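Local coordinates for hypothetical protein (Staphylococcus aureus subsp. aureus, PDB 1QYI) that is of unknown function but carries a domain of the HAD hydrolase-like family and is therefore probably a phosphatase or related hydrolase, at residues R17-S22 against W78-I83; L24-L29 against F82-I87; K62-N67 against L132-L137; H88-L93 against A149-F154. One frame throughout, in Å; residues are numbered along the deposited sequence.

Interaction 1 of 4, residues R17-S22 against W78-I83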
# COMPACT_ATOMS: atom_id res chain seq x y z
N ARG A 17 1.57 -1.72 -8.29
CA ARG A 17 2.90 -2.22 -7.99
C ARG A 17 2.94 -2.85 -6.59
O ARG A 17 3.69 -3.80 -6.36
CB ARG A 17 3.92 -1.09 -8.08
CG ARG A 17 5.27 -1.50 -8.65
CD ARG A 17 5.30 -1.40 -10.18
NE ARG A 17 5.22 -2.70 -10.84
CZ ARG A 17 5.72 -2.97 -12.05
NH1 ARG A 17 6.34 -2.02 -12.74
NH2 ARG A 17 5.60 -4.18 -12.57
N CYS A 18 2.15 -2.31 -5.67
CA CYS A 18 2.11 -2.86 -4.32
C CYS A 18 1.66 -4.31 -4.40
O CYS A 18 2.30 -5.20 -3.84
CB CYS A 18 1.15 -2.06 -3.43
SG CYS A 18 1.78 -0.45 -2.85
N PHE A 19 0.56 -4.54 -5.12
CA PHE A 19 0.03 -5.89 -5.28
C PHE A 19 1.06 -6.77 -6.01
O PHE A 19 1.14 -7.98 -5.77
CB PHE A 19 -1.29 -5.84 -6.05
CG PHE A 19 -2.26 -4.81 -5.53
CD1 PHE A 19 -2.53 -4.70 -4.16
CD2 PHE A 19 -2.91 -3.94 -6.40
CE1 PHE A 19 -3.42 -3.75 -3.68
CE2 PHE A 19 -3.81 -2.99 -5.93
CZ PHE A 19 -4.06 -2.89 -4.56
N ASP A 20 1.83 -6.16 -6.91
CA ASP A 20 2.88 -6.85 -7.64
C ASP A 20 3.93 -7.31 -6.63
O ASP A 20 4.19 -8.50 -6.48
CB ASP A 20 3.57 -5.91 -8.64
CG ASP A 20 2.87 -5.83 -9.97
OD1 ASP A 20 1.70 -6.29 -10.10
OD2 ASP A 20 3.51 -5.29 -10.90
N VAL A 21 4.53 -6.35 -5.93
CA VAL A 21 5.56 -6.70 -4.96
C VAL A 21 4.98 -7.71 -3.98
O VAL A 21 5.64 -8.69 -3.63
CB VAL A 21 6.08 -5.46 -4.21
CG1 VAL A 21 7.11 -5.89 -3.18
CG2 VAL A 21 6.71 -4.49 -5.20
N SER A 22 3.73 -7.50 -3.55
CA SER A 22 3.11 -8.44 -2.63
C SER A 22 3.17 -9.86 -3.23
O SER A 22 3.52 -10.82 -2.52
CB SER A 22 1.67 -8.03 -2.35
OG SER A 22 1.00 -9.01 -1.56
N TRP A 78 1.23 -5.96 3.49
CA TRP A 78 2.02 -6.81 4.36
C TRP A 78 1.14 -7.95 4.88
O TRP A 78 1.48 -9.13 4.74
CB TRP A 78 2.58 -6.02 5.55
CG TRP A 78 3.54 -4.90 5.18
CD1 TRP A 78 4.36 -4.85 4.07
CD2 TRP A 78 3.83 -3.72 5.94
NE1 TRP A 78 5.13 -3.72 4.11
CE2 TRP A 78 4.83 -3.00 5.24
CE3 TRP A 78 3.34 -3.18 7.14
CZ2 TRP A 78 5.37 -1.79 5.71
CZ3 TRP A 78 3.87 -1.97 7.61
CH2 TRP A 78 4.88 -1.29 6.89
N ASP A 79 -0.01 -7.60 5.44
CA ASP A 79 -0.92 -8.62 5.96
C ASP A 79 -1.38 -9.59 4.87
O ASP A 79 -1.38 -10.81 5.08
CB ASP A 79 -2.14 -7.97 6.62
CG ASP A 79 -1.78 -7.16 7.86
OD1 ASP A 79 -1.11 -7.71 8.76
OD2 ASP A 79 -2.18 -5.98 7.93
N MSE A 80 -1.75 -9.06 3.71
CA MSE A 80 -2.22 -9.90 2.61
C MSE A 80 -1.20 -10.95 2.16
O MSE A 80 -1.53 -12.14 2.08
CB MSE A 80 -2.61 -9.04 1.41
CG MSE A 80 -3.74 -8.06 1.69
SE MSE A 80 -4.39 -7.25 0.08
CE MSE A 80 -2.68 -6.81 -0.76
N LEU A 81 0.01 -10.52 1.85
CA LEU A 81 1.05 -11.44 1.40
C LEU A 81 1.37 -12.44 2.51
O LEU A 81 1.72 -13.58 2.23
CB LEU A 81 2.30 -10.66 0.99
CG LEU A 81 3.06 -9.88 2.06
CD1 LEU A 81 3.99 -10.82 2.82
CD2 LEU A 81 3.89 -8.78 1.38
N PHE A 82 1.26 -12.01 3.76
CA PHE A 82 1.54 -12.91 4.88
C PHE A 82 0.53 -14.05 4.94
O PHE A 82 0.92 -15.21 5.02
CB PHE A 82 1.52 -12.15 6.21
CG PHE A 82 1.68 -13.04 7.42
CD1 PHE A 82 2.92 -13.59 7.74
CD2 PHE A 82 0.60 -13.30 8.26
CE1 PHE A 82 3.08 -14.39 8.87
CE2 PHE A 82 0.75 -14.09 9.40
CZ PHE A 82 2.00 -14.64 9.71
N ILE A 83 -0.76 -13.72 4.92
CA ILE A 83 -1.82 -14.74 4.99
C ILE A 83 -1.74 -15.71 3.81
O ILE A 83 -1.86 -16.92 3.99
CB ILE A 83 -3.25 -14.08 5.05
CG1 ILE A 83 -3.84 -14.20 6.46
CG2 ILE A 83 -4.22 -14.81 4.13
CD1 ILE A 83 -3.14 -13.40 7.54
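Leu81 lies against Ser22 where helix 16-31 passes helix 77-93. Starting at its base, Leu81 CB rests 3.3 Å from Ser22 OG and also faces the carbonyl oxygen of the serine. With chi1 at 65°, CG is lodged between the backbone N and the carbonyl carbon, an uncommon place for leucine on a helix, and this torsion turns the two methyls toward helix 16-31. At the tip they part: Leu81 CD2 comes to 4.1 Å from Ser22 CA, while CD1 goes on to the Thr25 methyl CG2 one turn further along. Serine suits this place because it is small: Ser22 CA and Leu81 CA are only 5.4 Å apart, and the hydroxyl, anti to its backbone N, leans on aliphatic carbon. The segment axes approach to 9.9 Å at a crossing angle of -31°, a roughly parallel packing of helices.

Beside this pair, selenomethionine Met80 bends at its last torsion and brings CE to the edge of the Phe19 ring, 4.0 Å from CD1. The long unbranched chain, with selenium in place of the sulfur of methionine, lets its terminal methyl reach the ring edge. On the far side of the first helix, Arg17 grips Asp20 side-on, NE and NH2 both bonding OD2; OD1 of the same carboxylate pairs with Arg56. The contact is buried in the helical region that the chain forms between strand 3-6 and strand 233-237. Helix 49-60 meets it through Phe60 on Ser22 and Arg56 on Phe19, and helix 172-195 packs against Val21 and Trp78.

Interaction 2 of 4, residues L24-L29 against F82-I87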
# COMPACT_ATOMS: atom_id res chain seq x y z
N LEU A 24 5.27 -11.00 -5.68
CA LEU A 24 6.68 -11.40 -5.75
C LEU A 24 7.20 -11.84 -4.40
O LEU A 24 8.07 -12.70 -4.30
CB LEU A 24 7.56 -10.25 -6.25
CG LEU A 24 7.57 -9.94 -7.74
CD1 LEU A 24 8.77 -9.05 -8.03
CD2 LEU A 24 7.69 -11.25 -8.53
N THR A 25 6.68 -11.24 -3.34
CA THR A 25 7.14 -11.60 -2.01
C THR A 25 6.80 -13.06 -1.72
O THR A 25 7.68 -13.86 -1.43
CB THR A 25 6.52 -10.70 -0.96
OG1 THR A 25 7.04 -9.38 -1.14
CG2 THR A 25 6.87 -11.18 0.44
N VAL A 26 5.52 -13.38 -1.82
CA VAL A 26 5.05 -14.74 -1.58
C VAL A 26 5.84 -15.72 -2.45
O VAL A 26 6.33 -16.75 -1.98
CB VAL A 26 3.55 -14.85 -1.91
CG1 VAL A 26 3.01 -16.21 -1.52
CG2 VAL A 26 2.79 -13.74 -1.20
N TYR A 27 6.00 -15.37 -3.72
CA TYR A 27 6.73 -16.22 -4.66
C TYR A 27 8.22 -16.41 -4.27
O TYR A 27 8.75 -17.52 -4.31
CB TYR A 27 6.59 -15.65 -6.08
CG TYR A 27 6.86 -16.63 -7.20
CD1 TYR A 27 6.13 -17.82 -7.33
CD2 TYR A 27 7.85 -16.36 -8.15
CE1 TYR A 27 6.39 -18.72 -8.38
CE2 TYR A 27 8.12 -17.24 -9.19
CZ TYR A 27 7.40 -18.41 -9.31
OH TYR A 27 7.72 -19.28 -10.32
N GLU A 28 8.90 -15.34 -3.87
CA GLU A 28 10.29 -15.47 -3.49
C GLU A 28 10.45 -16.30 -2.22
O GLU A 28 11.45 -17.00 -2.03
CB GLU A 28 10.92 -14.12 -3.24
CG GLU A 28 12.43 -14.18 -3.17
CD GLU A 28 13.02 -12.96 -2.54
OE1 GLU A 28 12.39 -11.87 -2.62
OE2 GLU A 28 14.13 -13.08 -1.96
N LEU A 29 9.47 -16.19 -1.34
CA LEU A 29 9.49 -16.94 -0.09
C LEU A 29 9.16 -18.41 -0.37
O LEU A 29 9.28 -19.27 0.51
CB LEU A 29 8.45 -16.35 0.87
CG LEU A 29 8.91 -15.66 2.16
CD1 LEU A 29 10.25 -14.97 1.97
CD2 LEU A 29 7.83 -14.64 2.55
N PHE A 82 1.26 -12.01 3.76
CA PHE A 82 1.54 -12.91 4.88
C PHE A 82 0.53 -14.05 4.94
O PHE A 82 0.92 -15.21 5.02
CB PHE A 82 1.52 -12.15 6.21
CG PHE A 82 1.68 -13.04 7.42
CD1 PHE A 82 2.92 -13.59 7.74
CD2 PHE A 82 0.60 -13.30 8.26
CE1 PHE A 82 3.08 -14.39 8.87
CE2 PHE A 82 0.75 -14.09 9.40
CZ PHE A 82 2.00 -14.64 9.71
N ILE A 83 -0.76 -13.72 4.92
CA ILE A 83 -1.82 -14.74 4.99
C ILE A 83 -1.74 -15.71 3.81
O ILE A 83 -1.86 -16.92 3.99
CB ILE A 83 -3.25 -14.08 5.05
CG1 ILE A 83 -3.84 -14.20 6.46
CG2 ILE A 83 -4.22 -14.81 4.13
CD1 ILE A 83 -3.14 -13.40 7.54
N VAL A 84 -1.53 -15.18 2.62
CA VAL A 84 -1.43 -16.00 1.42
C VAL A 84 -0.24 -16.96 1.51
O VAL A 84 -0.32 -18.11 1.09
CB VAL A 84 -1.28 -15.10 0.16
CG1 VAL A 84 -0.85 -15.93 -1.04
CG2 VAL A 84 -2.61 -14.40 -0.12
N PHE A 85 0.87 -16.49 2.07
CA PHE A 85 2.05 -17.33 2.18
C PHE A 85 1.91 -18.36 3.29
O PHE A 85 2.53 -19.43 3.23
CB PHE A 85 3.28 -16.47 2.41
CG PHE A 85 4.51 -17.28 2.70
CD1 PHE A 85 5.17 -17.95 1.68
CD2 PHE A 85 4.97 -17.42 4.02
CE1 PHE A 85 6.27 -18.75 1.96
CE2 PHE A 85 6.07 -18.22 4.31
CZ PHE A 85 6.73 -18.89 3.28
N SER A 86 1.12 -18.04 4.31
CA SER A 86 0.92 -18.97 5.43
C SER A 86 0.09 -20.19 5.00
O SER A 86 0.35 -21.32 5.41
CB SER A 86 0.23 -18.27 6.60
OG SER A 86 1.10 -17.35 7.23
N ILE A 87 -0.91 -19.93 4.16
CA ILE A 87 -1.80 -20.97 3.65
C ILE A 87 -1.00 -22.02 2.89
O ILE A 87 -1.28 -23.22 2.98
CB ILE A 87 -2.89 -20.35 2.73
CG1 ILE A 87 -3.72 -19.35 3.54
CG2 ILE A 87 -3.79 -21.44 2.17
CD1 ILE A 87 -4.30 -19.96 4.80
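Val84 and Phe85 face Val26 and Leu29 where helix 77-93 packs on helix 16-31, and the residues around them in 82-87 serve other neighbours. Phe82, first in order, turns away from helix 16-31; its ring has Ser86 OG over the centre of one face and Trp174 in an edge-to-face pairing. Val84 comes next to the contact: its CG1 meets Val26 CG1 at 3.9 Å, the two branched side chains crossing at about a right angle. Short beta-branched residues fit well where segment axes come within 9.4 Å.

Phe85 does most of the work. Its CB touches the same Val26 CG1 at 3.9 Å, and the ring, swung anti to the backbone N (chi1 173°), runs on to Leu29. There Phe85 CE1 lies 3.4 Å from Leu29 CB and equally near the Leu29 carbonyl oxygen. Leu29 then lays its methyl over the ring: CD2 stands 4.1 Å from the centroid of Phe85, 5° off the normal, a CH-pi contact. A flat ring thus gives the leucine a face to rest on. Ser86 follows, and its OG donates to Phe82 O at 3.1 Å from above the carbonyl plane, so that this oxygen, which also accepts from Ser86 N, holds two donors and the hydroxyl is satisfied inside its own helix. Ile87 ends the segment by turning to Leu132. Around the contact, helix 49-60 packs on Leu24 and Tyr27, helix 172-195 on Thr25 and Glu28, and helix 144-158 on Ile83.

Interaction 3 of 4, residues K62-N67 against L132-L137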
# COMPACT_ATOMS: atom_id res chain seq x y z
N LYS A 62 -5.79 -14.47 -10.77
CA LYS A 62 -6.52 -13.41 -11.46
C LYS A 62 -6.98 -12.36 -10.47
O LYS A 62 -7.97 -11.67 -10.71
CB LYS A 62 -7.73 -13.96 -12.22
CG LYS A 62 -7.40 -14.57 -13.59
CD LYS A 62 -6.76 -13.56 -14.53
CE LYS A 62 -6.46 -14.17 -15.89
NZ LYS A 62 -5.85 -13.20 -16.85
N ASP A 63 -6.27 -12.24 -9.36
CA ASP A 63 -6.61 -11.25 -8.34
C ASP A 63 -7.86 -11.58 -7.53
O ASP A 63 -8.34 -10.76 -6.74
CB ASP A 63 -6.75 -9.88 -9.00
CG ASP A 63 -5.41 -9.23 -9.26
OD1 ASP A 63 -4.39 -9.97 -9.30
OD2 ASP A 63 -5.37 -8.00 -9.44
N LYS A 64 -8.37 -12.79 -7.72
CA LYS A 64 -9.54 -13.24 -6.98
C LYS A 64 -9.22 -13.26 -5.48
O LYS A 64 -10.00 -12.77 -4.67
CB LYS A 64 -9.99 -14.62 -7.49
CG LYS A 64 -10.69 -14.55 -8.86
CD LYS A 64 -11.31 -15.88 -9.32
CE LYS A 64 -10.27 -16.96 -9.58
NZ LYS A 64 -10.88 -18.19 -10.18
N ILE A 65 -8.05 -13.81 -5.14
CA ILE A 65 -7.57 -13.89 -3.75
C ILE A 65 -7.33 -12.47 -3.23
O ILE A 65 -7.68 -12.13 -2.10
CB ILE A 65 -6.22 -14.67 -3.66
CG1 ILE A 65 -6.38 -16.09 -4.20
CG2 ILE A 65 -5.76 -14.77 -2.20
CD1 ILE A 65 -5.08 -16.88 -4.22
N LEU A 66 -6.75 -11.65 -4.10
CA LEU A 66 -6.42 -10.26 -3.78
C LEU A 66 -7.65 -9.40 -3.50
O LEU A 66 -7.61 -8.50 -2.66
CB LEU A 66 -5.61 -9.67 -4.93
CG LEU A 66 -5.26 -8.18 -4.92
CD1 LEU A 66 -4.66 -7.76 -3.59
CD2 LEU A 66 -4.30 -7.90 -6.06
N ASN A 67 -8.75 -9.66 -4.21
CA ASN A 67 -9.98 -8.91 -4.02
C ASN A 67 -10.82 -9.42 -2.85
O ASN A 67 -11.60 -8.67 -2.26
CB ASN A 67 -10.82 -8.93 -5.29
CG ASN A 67 -10.19 -8.14 -6.42
OD1 ASN A 67 -9.82 -6.98 -6.24
ND2 ASN A 67 -10.05 -8.78 -7.58
N LEU A 132 -5.75 -22.85 -2.83
CA LEU A 132 -5.96 -23.09 -1.41
C LEU A 132 -6.31 -21.85 -0.58
O LEU A 132 -7.31 -21.84 0.14
CB LEU A 132 -4.73 -23.78 -0.80
CG LEU A 132 -4.91 -24.24 0.65
CD1 LEU A 132 -6.03 -25.26 0.72
CD2 LEU A 132 -3.61 -24.83 1.17
N PRO A 133 -5.49 -20.78 -0.67
CA PRO A 133 -5.79 -19.58 0.11
C PRO A 133 -7.20 -19.05 -0.13
O PRO A 133 -7.87 -18.61 0.81
CB PRO A 133 -4.69 -18.60 -0.32
CG PRO A 133 -4.29 -19.08 -1.68
CD PRO A 133 -4.31 -20.58 -1.54
N LEU A 134 -7.64 -19.10 -1.38
CA LEU A 134 -8.98 -18.63 -1.73
C LEU A 134 -10.04 -19.55 -1.14
O LEU A 134 -11.10 -19.11 -0.72
CB LEU A 134 -9.13 -18.59 -3.25
CG LEU A 134 -10.45 -18.05 -3.78
CD1 LEU A 134 -10.58 -16.59 -3.41
CD2 LEU A 134 -10.51 -18.23 -5.28
N GLN A 135 -9.74 -20.85 -1.11
CA GLN A 135 -10.65 -21.84 -0.57
C GLN A 135 -10.48 -21.88 0.95
O GLN A 135 -11.03 -22.75 1.63
CB GLN A 135 -10.36 -23.20 -1.18
CG GLN A 135 -10.47 -23.22 -2.70
CD GLN A 135 -10.00 -24.54 -3.29
OE1 GLN A 135 -10.21 -24.81 -4.47
NE2 GLN A 135 -9.35 -25.36 -2.47
N PHE A 136 -9.70 -20.94 1.46
CA PHE A 136 -9.46 -20.83 2.88
C PHE A 136 -10.39 -19.75 3.44
O PHE A 136 -10.98 -19.91 4.50
CB PHE A 136 -8.00 -20.45 3.14
CG PHE A 136 -7.76 -19.82 4.48
CD1 PHE A 136 -7.86 -20.57 5.65
CD2 PHE A 136 -7.46 -18.47 4.58
CE1 PHE A 136 -7.68 -19.98 6.90
CE2 PHE A 136 -7.27 -17.87 5.82
CZ PHE A 136 -7.38 -18.62 6.98
N LEU A 137 -10.50 -18.65 2.70
CA LEU A 137 -11.33 -17.51 3.09
C LEU A 137 -12.83 -17.77 2.95
O LEU A 137 -13.64 -17.01 3.47
CB LEU A 137 -10.93 -16.28 2.27
CG LEU A 137 -9.43 -15.96 2.22
CD1 LEU A 137 -9.18 -14.97 1.12
CD2 LEU A 137 -8.95 -15.43 3.56
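Ile65 holds CG1 anti to its carbonyl carbon (chi1 -59°) and extends CD1 straight beyond it (chi2 177°), which carries the chain over to Pro133 and Leu134. Leu134 answers with CG anti to its backbone N (chi1 -177°), sending its methyls back across the first segment. Two helix starts meet here within an all-helical region inserted after the first strand of the parallel sheet, consistent with the C1-type cap of HAD phosphatases.

The isoleucine divides its contacts along its length: CG1 rests 3.8 Å from Leu134 CB, and the terminal CD1 reaches Pro133 CG at 3.5 Å. Both neighbours cross it obliquely. Proline fits such a site, since the opening of a helix makes no demand on its missing N-H and the ring offers a compact apolar surface. Leu134 CD1 lies over the backbone, 4.1 Å from Ile65 CA and also near Lys64 O, while its CD2 approaches Lys64 CB. That lysine is at the exposed border of the contact, where its aliphatic base can cover the leucine and its charged end can stay in water.

Ahead of helix 64-71, Lys62 and Asp63 both have positive phi, making a tight turn from helix 49-60. Asp63 occupies the N-cap position without a capping bond from its side chain, which instead pairs with Arg56; its carbonyl oxygen accepts from Asn67 N. The facing helix about 134-137 is only weakly bonded: Pro133 O accepts from Leu137 N at 3.2 Å, and it also lies in plane at the edge of the Phe136 ring, 3.8 Å from CD2.

Interaction 4 of 4, residues H88-L93 against A149-F154; sequences HLIDIL and AALEEF
Ile90 points at helix 144-158 and is met from two directions, by Phe154 on one side and Leu151 one turn earlier. This is side-chain packing between two helices of the probable cap region, helix 77-93 and helix 144-158, carried by the outer reach of the residues: the nearest CA atoms, those of Ile90 and Phe154, are 8.4 Å apart. Long apolar side chains such as isoleucine, leucine and phenylalanine suit this separation.

The two branches of Ile90 use the Phe154 ring differently. Ile90 CD1 lies in the plane of the ring at its edge, 4.0 Å from Phe154 CD2, whereas CG2 approaches obliquely and comes to 3.8 Å from CE2. Ile90 and Phe154 thus cross at a slant, with the ring corner set into the fork of the isoleucine. The ring is brought there by a first torsion of -174°, which lays CG beside the carbonyl carbon. Phe136 packs edge-to-face on the same ring, while Leu151 also touches Phe82, Ile83 and Ser86 on helix 77-93. Leu151 comes in at a slant too, and here the methyls do the touching: Ile90 CD1 meets Leu151 CD1 at 3.7 Å.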
# COMPACT_ATOMS: atom_id res chain seq x y z
N HIS A 88 -0.00 -21.57 2.15
CA HIS A 88 0.83 -22.49 1.40
C HIS A 88 1.85 -23.14 2.31
O HIS A 88 2.22 -24.29 2.10
CB HIS A 88 1.56 -21.77 0.26
CG HIS A 88 0.66 -21.31 -0.83
ND1 HIS A 88 -0.37 -22.11 -1.33
CD2 HIS A 88 0.61 -20.17 -1.54
CE1 HIS A 88 -0.99 -21.46 -2.28
NE2 HIS A 88 -0.42 -20.28 -2.44
N LEU A 89 2.29 -22.41 3.33
CA LEU A 89 3.26 -22.96 4.25
C LEU A 89 2.60 -24.10 5.02
O LEU A 89 3.13 -25.20 5.08
CB LEU A 89 3.75 -21.89 5.23
CG LEU A 89 4.74 -22.39 6.29
CD1 LEU A 89 5.94 -23.02 5.61
CD2 LEU A 89 5.16 -21.26 7.19
N ILE A 90 1.43 -23.81 5.58
CA ILE A 90 0.67 -24.81 6.34
C ILE A 90 0.40 -26.03 5.43
O ILE A 90 0.42 -27.17 5.89
CB ILE A 90 -0.69 -24.19 6.85
CG1 ILE A 90 -0.41 -23.17 7.94
CG2 ILE A 90 -1.60 -25.27 7.40
CD1 ILE A 90 -1.53 -22.18 8.16
N ASP A 91 0.19 -25.77 4.15
CA ASP A 91 -0.09 -26.82 3.17
C ASP A 91 1.11 -27.75 2.95
O ASP A 91 0.95 -28.97 2.78
CB ASP A 91 -0.53 -26.17 1.84
CG ASP A 91 -1.19 -27.16 0.90
OD1 ASP A 91 -1.91 -28.06 1.39
OD2 ASP A 91 -1.02 -27.01 -0.33
N ILE A 92 2.30 -27.17 2.94
CA ILE A 92 3.53 -27.92 2.75
C ILE A 92 3.89 -28.64 4.06
O ILE A 92 4.44 -29.74 4.03
CB ILE A 92 4.70 -26.96 2.34
CG1 ILE A 92 4.35 -26.24 1.04
CG2 ILE A 92 6.00 -27.74 2.15
CD1 ILE A 92 5.37 -25.22 0.61
N LEU A 93 3.57 -28.03 5.19
CA LEU A 93 3.86 -28.62 6.49
C LEU A 93 3.00 -29.83 6.82
O LEU A 93 3.36 -30.63 7.70
CB LEU A 93 3.71 -27.59 7.60
CG LEU A 93 4.74 -26.47 7.58
CD1 LEU A 93 4.32 -25.42 8.58
CD2 LEU A 93 6.12 -27.01 7.89
N ALA A 149 -7.36 -14.89 13.26
CA ALA A 149 -7.85 -15.95 14.14
C ALA A 149 -8.15 -17.21 13.33
O ALA A 149 -7.84 -18.32 13.75
CB ALA A 149 -9.11 -15.48 14.88
N ALA A 150 -8.75 -17.03 12.15
CA ALA A 150 -9.07 -18.16 11.28
C ALA A 150 -7.77 -18.84 10.84
O ALA A 150 -7.67 -20.06 10.84
CB ALA A 150 -9.84 -17.68 10.06
N LEU A 151 -6.79 -18.02 10.47
CA LEU A 151 -5.49 -18.51 10.03
C LEU A 151 -4.82 -19.35 11.11
O LEU A 151 -4.17 -20.35 10.81
CB LEU A 151 -4.59 -17.33 9.65
CG LEU A 151 -3.09 -17.62 9.54
CD1 LEU A 151 -2.85 -18.70 8.50
CD2 LEU A 151 -2.35 -16.34 9.17
N GLU A 152 -4.99 -18.94 12.36
CA GLU A 152 -4.40 -19.65 13.50
C GLU A 152 -5.10 -20.98 13.80
O GLU A 152 -4.44 -21.99 14.08
CB GLU A 152 -4.44 -18.76 14.74
CG GLU A 152 -3.64 -19.26 15.92
CD GLU A 152 -3.46 -18.18 16.96
OE1 GLU A 152 -4.47 -17.73 17.55
OE2 GLU A 152 -2.30 -17.75 17.19
N GLU A 153 -6.42 -20.96 13.76
CA GLU A 153 -7.24 -22.14 14.00
C GLU A 153 -6.96 -23.17 12.92
O GLU A 153 -6.91 -24.37 13.18
CB GLU A 153 -8.72 -21.75 14.01
CG GLU A 153 -9.71 -22.87 13.68
CD GLU A 153 -10.13 -23.70 14.88
OE1 GLU A 153 -9.27 -24.36 15.49
OE2 GLU A 153 -11.34 -23.66 15.22
N PHE A 154 -6.80 -22.69 11.69
CA PHE A 154 -6.53 -23.54 10.55
C PHE A 154 -5.21 -24.27 10.73
O PHE A 154 -5.11 -25.47 10.45
CB PHE A 154 -6.48 -22.69 9.28
CG PHE A 154 -6.35 -23.49 8.02
CD1 PHE A 154 -7.43 -24.22 7.54
CD2 PHE A 154 -5.16 -23.49 7.30
CE1 PHE A 154 -7.33 -24.94 6.35
CE2 PHE A 154 -5.05 -24.21 6.12
CZ PHE A 154 -6.13 -24.93 5.65

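Interactions 1 and 2 are successive turns of one buried seam between helix 16-31 and helix 77-93; the first, nearer the centre of the chain, admits a serine hydroxyl and a selenomethionine, the second is built from aliphatic and aromatic carbon. Interaction 4 takes a later part of helix 77-93 and packs it on helix 144-158, with more distant backbones. Interaction 3 is only partly buried, has an exposed lysine at its border and joins two short helices instead of long ones. Ile87 touches Leu132 and Phe136, and Val84 touches Ile65, linking interactions 2 and 3; Leu151 links interaction 4 to the first two. No polar bond joins the segments in any; packing carries all four.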